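Local coordinates for alginate lyase A1-II' (Sphingomonas sp. A1, PDB 2CWS), which probably cleaves the polysaccharide alginate as a lyase of polysaccharide lyase family 7, the chain here being its family-7 lyase domain, at residues S94-Q99 with K219-S224; I106-I111 with Y162-R167; N151-I156 with N178-S183. One frame throughout, in Å; residues are numbered along the deposited sequence.

Contact 1 of 3, residues S94-Q99 with K219-S224; sequences SGKTVQ and KLYSLS
Segments 94-99 and 219-224 run antiparallel, with Ser94 and Ser222 as one hydrogen-bonded pair, Lys96 and Lys219 as another, and the register slipping by one between them. The slip is a classic beta bulge: Tyr221 and Ser222 both face Ser94, whose carbonyl O receives Tyr221 N at 2.8 Å and, more weakly, Ser222 N. Beyond it the two lysines close a pair of backbone hydrogen bonds, the straighter one from Lys219 N to Lys96 O at 2.8 Å (N-H...O 167°). In one of the two conformers of Ser94 the serine hydroxyls hydrogen-bond to each other, Ser94 OG to Ser222 OG at 2.8 Å. Strands 88-99 and 215-228 are neighbours in the seven-stranded antiparallel sheet of the concanavalin-like jelly roll, and the bulge lies where the latter turns a corner. Gly95 sits opposite Leu220, whose CD2 lies 3.7 Å from Ser94 O. On the face shared by the lysines, their side chains lie side by side, pointing the same way. In one of its two conformers Lys96, bent at its third torsion (chi3 69°), brings CE to 3.5 Å from Tyr221 OH and NZ into a hydrogen bond with Gly159 O; its CG lies at the edge of the tyrosine ring. Lys219 extends past Val98, CD to CG2 at 3.6 Å, and its NZ forms salt bridges with Asp44 and Asp46; Tyr221 OH also hydrogen-bonds to Asp46.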
# COMPACT_ATOMS: atom_id res chain seq x y z
N SER A 94 4.88 -10.12 -3.62
CA SER A 94 6.30 -10.19 -3.94
C SER A 94 6.59 -9.07 -4.93
O SER A 94 5.75 -8.82 -5.81
CB SER A 94 6.81 -11.54 -4.43
OG SER A 94 6.26 -11.79 -5.70
N GLY A 95 7.68 -8.38 -4.75
CA GLY A 95 7.93 -7.21 -5.59
C GLY A 95 9.31 -6.68 -5.41
O GLY A 95 10.17 -7.30 -4.74
N LYS A 96 9.57 -5.53 -5.99
CA LYS A 96 10.84 -4.85 -5.86
C LYS A 96 10.64 -3.36 -6.14
O LYS A 96 9.68 -2.98 -6.80
CB LYS A 96 11.95 -5.36 -6.80
CG LYS A 96 11.57 -5.29 -8.29
CD LYS A 96 12.75 -5.48 -9.22
CE LYS A 96 13.21 -6.91 -9.13
NZ LYS A 96 14.51 -7.09 -9.90
N THR A 97 11.57 -2.57 -5.62
CA THR A 97 11.61 -1.14 -5.99
C THR A 97 12.75 -0.99 -6.95
O THR A 97 13.90 -1.35 -6.66
CB THR A 97 11.72 -0.29 -4.72
OG1 THR A 97 10.49 -0.39 -3.99
CG2 THR A 97 11.91 1.18 -5.08
N VAL A 98 12.43 -0.42 -8.12
CA VAL A 98 13.37 -0.32 -9.24
C VAL A 98 14.09 1.01 -9.25
O VAL A 98 15.28 1.05 -9.60
CB VAL A 98 12.59 -0.51 -10.56
CG1 VAL A 98 13.46 -0.19 -11.78
CG2 VAL A 98 11.99 -1.93 -10.64
N GLN A 99 13.38 2.09 -8.94
CA GLN A 99 13.93 3.44 -9.06
C GLN A 99 13.27 4.29 -7.95
O GLN A 99 12.07 4.15 -7.70
CB GLN A 99 13.59 4.04 -10.44
CG GLN A 99 14.10 5.47 -10.60
CD GLN A 99 13.69 5.98 -11.99
OE1 GLN A 99 14.14 5.42 -13.02
NE2 GLN A 99 12.91 7.05 -12.08
N LYS A 219 7.55 -2.48 -8.53
CA LYS A 219 7.00 -3.62 -9.22
C LYS A 219 6.41 -4.64 -8.27
O LYS A 219 6.93 -4.82 -7.14
CB LYS A 219 8.14 -4.36 -9.99
CG LYS A 219 8.53 -3.64 -11.25
CD LYS A 219 9.66 -4.37 -12.00
CE LYS A 219 9.79 -3.82 -13.42
NZ LYS A 219 10.84 -4.57 -14.20
N LEU A 220 5.37 -5.32 -8.76
CA LEU A 220 4.82 -6.49 -8.07
C LEU A 220 4.80 -7.65 -9.07
O LEU A 220 4.42 -7.51 -10.22
CB LEU A 220 3.41 -6.22 -7.56
CG LEU A 220 3.33 -5.15 -6.43
CD1 LEU A 220 1.89 -4.86 -6.07
CD2 LEU A 220 4.09 -5.60 -5.21
N TYR A 221 5.16 -8.84 -8.52
CA TYR A 221 5.09 -10.09 -9.28
C TYR A 221 3.95 -10.97 -8.78
O TYR A 221 3.48 -11.82 -9.51
CB TYR A 221 6.41 -10.89 -9.15
CG TYR A 221 7.57 -10.14 -9.77
CD1 TYR A 221 8.40 -9.36 -8.97
CD2 TYR A 221 7.80 -10.17 -11.13
CE1 TYR A 221 9.45 -8.65 -9.51
CE2 TYR A 221 8.86 -9.45 -11.66
CZ TYR A 221 9.67 -8.70 -10.87
OH TYR A 221 10.74 -7.98 -11.37
N SER A 222 3.48 -10.74 -7.55
CA SER A 222 2.32 -11.47 -7.02
C SER A 222 1.67 -10.56 -5.97
O SER A 222 2.37 -9.74 -5.35
CB SER A 222 2.73 -12.82 -6.43
OG SER A 222 3.65 -12.63 -5.40
N LEU A 223 0.35 -10.73 -5.80
CA LEU A 223 -0.40 -9.86 -4.85
C LEU A 223 -1.70 -10.56 -4.54
O LEU A 223 -2.48 -10.84 -5.45
CB LEU A 223 -0.71 -8.51 -5.51
CG LEU A 223 -1.59 -7.54 -4.68
CD1 LEU A 223 -0.92 -7.14 -3.38
CD2 LEU A 223 -1.95 -6.33 -5.54
N SER A 224 -1.93 -10.88 -3.26
CA SER A 224 -3.15 -11.54 -2.87
C SER A 224 -3.61 -11.01 -1.52
O SER A 224 -2.83 -10.56 -0.71
CB SER A 224 -3.02 -13.07 -2.86
OG SER A 224 -2.11 -13.46 -1.89

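Contact 2 of 3, residues I106-I111 with Y162-R167; sequences IIVAQI and YNMEIR. With SO4 (sulfate ion), chain B.
Met164 reaches across to Val108 and Ala109, joining strands that run nearly parallel, 9° apart, with their axes 8.7 Å from each other. Its CB leaves the backbone toward strand 106-111, and CG, anti to the backbone N (chi1 -178°), carries the chain straight on into the gap. SD then meets the methyl of Ala109, 3.6 Å from CB. At the last torsion the chain bends (chi3 -65°), turning CE aside to Val108, where it lies 3.7 Å from CG2. Tyr162 also reaches Val108, head-on to the valine; its OH comes to 3.7 Å from Val108 CG1 while hydrogen-bonded to Thr97 OG1. Farther along, Ile166 stretches CD1 to 4.0 Å from Ala109 CB. Its other branch, CG2, packs 3.5 Å from CD1 of Ile111 in one of that residue's two conformers, the isoleucines lying alongside each other and pointing opposite ways. All six touching residues are buried. Gln110 turns away from this interior: its NE2 hydrogen-bonds to Glu69 and, weakly at 3.4 Å, to O1 of a sulfate, probably picked up from the crystallisation solution, which His112, Tyr205 and Arg67 also hold. The sequence Gln110-Ile111-His112 fits the Gln-Ile-His motif of family 7 lyases, and the sulfate is consistent with an anion-binding, probably substrate-binding, cleft on the face of this sheet away from the apolar interior of the jelly-roll beta-sandwich.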
# COMPACT_ATOMS: atom_id res chain seq x y z
N ILE A 106 10.07 5.63 -0.71
CA ILE A 106 8.70 5.44 -1.17
C ILE A 106 8.03 4.47 -0.21
O ILE A 106 8.66 3.80 0.58
CB ILE A 106 8.60 4.89 -2.62
CG1 ILE A 106 9.11 3.44 -2.73
CG2 ILE A 106 9.29 5.82 -3.58
CD1 ILE A 106 8.84 2.84 -4.13
N ILE A 107 6.68 4.45 -0.28
CA ILE A 107 5.85 3.49 0.46
C ILE A 107 5.30 2.52 -0.57
O ILE A 107 4.71 2.93 -1.58
CB ILE A 107 4.77 4.21 1.28
CG1 ILE A 107 5.40 4.90 2.47
CG2 ILE A 107 3.65 3.24 1.69
CD1 ILE A 107 4.48 5.85 3.23
N VAL A 108 5.46 1.21 -0.30
CA VAL A 108 5.10 0.17 -1.27
C VAL A 108 3.91 -0.66 -0.83
O VAL A 108 3.41 -1.44 -1.65
CB VAL A 108 6.31 -0.74 -1.62
CG1 VAL A 108 7.39 0.06 -2.34
CG2 VAL A 108 6.84 -1.43 -0.36
N ALA A 109 3.43 -0.51 0.39
CA ALA A 109 2.23 -1.19 0.84
C ALA A 109 1.72 -0.50 2.08
O ALA A 109 2.48 0.17 2.80
CB ALA A 109 2.51 -2.67 1.14
N GLN A 110 0.43 -0.65 2.33
CA GLN A 110 -0.18 -0.07 3.54
C GLN A 110 -1.31 -0.95 4.03
O GLN A 110 -1.94 -1.71 3.28
CB GLN A 110 -0.80 1.34 3.32
CG GLN A 110 0.11 2.30 2.57
CD GLN A 110 -0.43 3.70 2.64
OE1 GLN A 110 -0.73 4.20 3.74
NE2 GLN A 110 -0.53 4.35 1.49
N ILE A 111 -1.63 -0.75 5.32
CA ILE A 111 -3.00 -0.92 5.81
C ILE A 111 -3.45 0.50 6.16
O ILE A 111 -2.78 1.14 6.98
CB ILE A 111 -3.12 -1.84 7.05
CG1 ILE A 111 -2.69 -3.26 6.72
CG2 ILE A 111 -4.57 -1.79 7.54
CD1 ILE A 111 -2.73 -4.14 7.96
N TYR A 162 11.54 -8.68 -2.72
CA TYR A 162 11.05 -8.94 -1.35
C TYR A 162 9.73 -9.69 -1.42
O TYR A 162 8.89 -9.47 -2.30
CB TYR A 162 10.89 -7.66 -0.53
CG TYR A 162 10.39 -6.42 -1.28
CD1 TYR A 162 11.26 -5.43 -1.64
CD2 TYR A 162 9.04 -6.26 -1.59
CE1 TYR A 162 10.84 -4.28 -2.32
CE2 TYR A 162 8.58 -5.14 -2.28
CZ TYR A 162 9.49 -4.15 -2.63
OH TYR A 162 9.12 -3.01 -3.33
N ASN A 163 9.57 -10.57 -0.45
CA ASN A 163 8.33 -11.25 -0.16
C ASN A 163 7.68 -10.72 1.11
O ASN A 163 8.15 -11.02 2.21
CB ASN A 163 8.56 -12.74 0.05
CG ASN A 163 8.99 -13.40 -1.23
OD1 ASN A 163 8.25 -13.38 -2.20
ND2 ASN A 163 10.20 -13.96 -1.28
N MET A 164 6.65 -9.94 0.97
CA MET A 164 6.07 -9.18 2.07
C MET A 164 4.76 -9.82 2.50
O MET A 164 4.02 -10.34 1.66
CB MET A 164 5.81 -7.75 1.59
CG MET A 164 5.24 -6.85 2.65
SD MET A 164 4.84 -5.21 2.01
CE MET A 164 6.49 -4.62 1.58
N GLU A 165 4.48 -9.73 3.81
CA GLU A 165 3.14 -10.11 4.27
C GLU A 165 2.77 -9.10 5.35
O GLU A 165 3.59 -8.70 6.16
CB GLU A 165 3.16 -11.53 4.83
CG GLU A 165 1.79 -12.02 5.31
CD GLU A 165 1.86 -13.48 5.69
OE1 GLU A 165 1.15 -13.86 6.62
OE2 GLU A 165 2.66 -14.25 5.07
N ILE A 166 1.50 -8.70 5.31
CA ILE A 166 0.97 -7.82 6.36
C ILE A 166 -0.35 -8.44 6.81
O ILE A 166 -1.23 -8.65 5.97
CB ILE A 166 0.74 -6.37 5.92
CG1 ILE A 166 1.99 -5.83 5.21
CG2 ILE A 166 0.35 -5.54 7.11
CD1 ILE A 166 1.78 -4.38 4.70
N ARG A 167 -0.44 -8.78 8.09
CA ARG A 167 -1.63 -9.48 8.63
C ARG A 167 -2.13 -8.75 9.83
O ARG A 167 -1.35 -8.38 10.70
CB ARG A 167 -1.24 -10.94 9.01
CG ARG A 167 -2.35 -11.66 9.77
CD ARG A 167 -2.00 -13.14 9.91
NE ARG A 167 -0.81 -13.46 10.71
CZ ARG A 167 -0.83 -13.83 11.99
NH1 ARG A 167 -1.96 -13.86 12.71
NH2 ARG A 167 0.31 -14.14 12.59
S SO4 B . -2.17 8.63 2.87
O1 SO4 B . -2.18 7.25 2.10
O2 SO4 B . -3.11 8.66 3.96
O3 SO4 B . -0.88 8.86 3.43
O4 SO4 B . -2.51 9.70 1.94

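Contact 3 of 3, residues N151-I156 with N178-S183; sequences NYFTGI and NGDTRS
Arg182 lays its guanidinium over one face of the Phe153 ring at the margin of the beta-sandwich, where strand 180-185, outermost in the seven-stranded sheet, faces strand 148-154 of the other sheet. The two side chains come from opposite directions, and their planes are inclined by 30°. This is a cation-pi stack, with CZ of Arg182 4.1 Å from the centroid of the Phe153 ring. The first torsion (chi1 -42°) brings Arg182 CG to Phe153 CZ, and the bend at chi2 (-69°) turns the rest of the chain so that the guanidinium lies over the ring. Around the guanidinium rim, in its plane, the nitrogens are well occupied. NH1 and NH2 grip one atom end-on, Tyr152 O, with Arg182 NH2 2.9 Å from it; both come from the same face of that carbonyl's plane. On another side NE and NH1 take the two carboxylate oxygens of Asp180 side-on in a salt bridge, Arg182 NE to Asp180 OD1 at 2.9 Å, each oxygen being met from above the carboxylate plane. The aspartate thus probably balances the arginine's charge and helps to fix its rotation. Asp180 O lies at the edge of the phenylalanine ring, 3.2 Å from Phe153 CE2. Asn151 lies alongside the arginine's aliphatic part, its ND2 hydrogen-bonded to Met136 O. Asn151 OD1 accepts from two waters: one, 2.8 Å away, accepts in turn from Arg182 NH2, and the other donates to Ser183 O.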
# COMPACT_ATOMS: atom_id res chain seq x y z
N ASN A 151 9.79 -0.83 12.51
CA ASN A 151 10.20 -2.25 12.45
C ASN A 151 11.15 -2.37 11.26
O ASN A 151 10.69 -2.37 10.09
CB ASN A 151 9.00 -3.18 12.28
CG ASN A 151 8.07 -3.10 13.49
OD1 ASN A 151 8.33 -3.76 14.53
ND2 ASN A 151 7.02 -2.28 13.42
N TYR A 152 12.43 -2.45 11.54
CA TYR A 152 13.45 -2.33 10.49
C TYR A 152 13.92 -3.70 9.98
O TYR A 152 14.23 -4.59 10.81
CB TYR A 152 14.69 -1.59 11.01
CG TYR A 152 14.33 -0.15 11.41
CD1 TYR A 152 14.32 0.28 12.71
CD2 TYR A 152 13.97 0.76 10.40
CE1 TYR A 152 13.98 1.65 13.01
CE2 TYR A 152 13.63 2.09 10.66
CZ TYR A 152 13.64 2.50 11.96
OH TYR A 152 13.28 3.80 12.31
N PHE A 153 13.97 -3.81 8.66
CA PHE A 153 14.46 -5.00 7.97
C PHE A 153 15.71 -4.56 7.22
O PHE A 153 15.63 -3.83 6.21
CB PHE A 153 13.38 -5.56 7.02
CG PHE A 153 12.15 -5.99 7.78
CD1 PHE A 153 11.12 -5.05 8.03
CD2 PHE A 153 12.04 -7.27 8.25
CE1 PHE A 153 10.01 -5.49 8.77
CE2 PHE A 153 10.92 -7.71 8.93
CZ PHE A 153 9.91 -6.82 9.19
N THR A 154 16.84 -5.03 7.70
CA THR A 154 18.14 -4.66 7.18
C THR A 154 18.53 -5.49 5.97
O THR A 154 18.44 -6.73 5.98
CB THR A 154 19.18 -4.88 8.29
OG1 THR A 154 18.83 -4.03 9.38
CG2 THR A 154 20.57 -4.54 7.82
N GLY A 155 19.00 -4.80 4.90
CA GLY A 155 19.65 -5.43 3.74
C GLY A 155 18.80 -5.40 2.48
O GLY A 155 19.28 -5.83 1.42
N ILE A 156 17.59 -4.88 2.54
CA ILE A 156 16.60 -4.82 1.43
C ILE A 156 17.09 -3.74 0.46
O ILE A 156 16.87 -2.56 0.79
CB ILE A 156 15.16 -4.53 1.92
CG1 ILE A 156 14.70 -5.34 3.19
CG2 ILE A 156 14.17 -4.68 0.80
CD1 ILE A 156 14.91 -6.80 2.83
N ASN A 178 10.39 -11.30 3.89
CA ASN A 178 11.25 -12.48 3.64
C ASN A 178 11.19 -13.45 4.80
O ASN A 178 12.21 -14.01 5.21
CB ASN A 178 12.68 -12.07 3.31
CG ASN A 178 12.73 -11.09 2.13
OD1 ASN A 178 11.86 -11.11 1.24
ND2 ASN A 178 13.74 -10.27 2.13
N GLY A 179 9.98 -13.66 5.33
CA GLY A 179 9.82 -14.68 6.38
C GLY A 179 10.20 -14.20 7.77
O GLY A 179 10.03 -14.96 8.73
N ASP A 180 10.62 -12.94 7.94
CA ASP A 180 10.96 -12.35 9.26
C ASP A 180 9.75 -11.53 9.69
O ASP A 180 9.45 -10.53 9.04
CB ASP A 180 12.21 -11.50 9.07
CG ASP A 180 12.67 -10.74 10.28
OD1 ASP A 180 11.93 -10.73 11.31
OD2 ASP A 180 13.77 -10.13 10.21
N THR A 181 9.05 -11.98 10.75
CA THR A 181 7.84 -11.34 11.19
C THR A 181 8.06 -10.59 12.50
O THR A 181 8.70 -11.09 13.44
CB THR A 181 6.73 -12.37 11.38
OG1 THR A 181 6.47 -13.00 10.14
CG2 THR A 181 5.45 -11.76 11.92
N ARG A 182 7.51 -9.39 12.56
CA ARG A 182 7.45 -8.59 13.78
C ARG A 182 5.98 -8.31 14.11
O ARG A 182 5.14 -8.36 13.20
CB ARG A 182 8.16 -7.22 13.57
CG ARG A 182 9.45 -7.32 12.79
CD ARG A 182 10.61 -8.01 13.54
NE ARG A 182 11.77 -8.20 12.62
CZ ARG A 182 12.58 -7.20 12.24
NH1 ARG A 182 13.55 -7.46 11.36
NH2 ARG A 182 12.45 -5.95 12.71
N SER A 183 5.65 -7.95 15.34
CA SER A 183 4.24 -7.67 15.64
C SER A 183 4.12 -6.43 16.50
O SER A 183 5.01 -6.08 17.29
CB SER A 183 3.57 -8.87 16.34
OG SER A 183 4.06 -9.02 17.69
O HOH W 1 10.91 -4.74 14.87
O HOH W 2 7.48 -4.75 17.00
O HOH W 3 16.58 -6.94 9.89

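Contact 1 lies within the seven-stranded sheet, whereas contacts 2 and 3 bridge from that sheet to the opposing one. Contacts 1 and 2, with centres about 10 Å apart, meet through strand 162-169: Gly95 O and Tyr162 N, 2.8 Å apart, probably form a hydrogen bond. Contact 3 joins contact 2 through a probable hydrogen bond from Asn178 N to Asn163 O at 2.8 Å, and Ile156 packs on Tyr162; their centres are about 11 Å apart. Contacts 1 and 3 do not touch, their nearest atoms being about 7 Å apart. The sulfate lies on the side of strand 106-111 away from strand 162-167, a face that probably belongs to the substrate cleft, with contact 2 packing behind it.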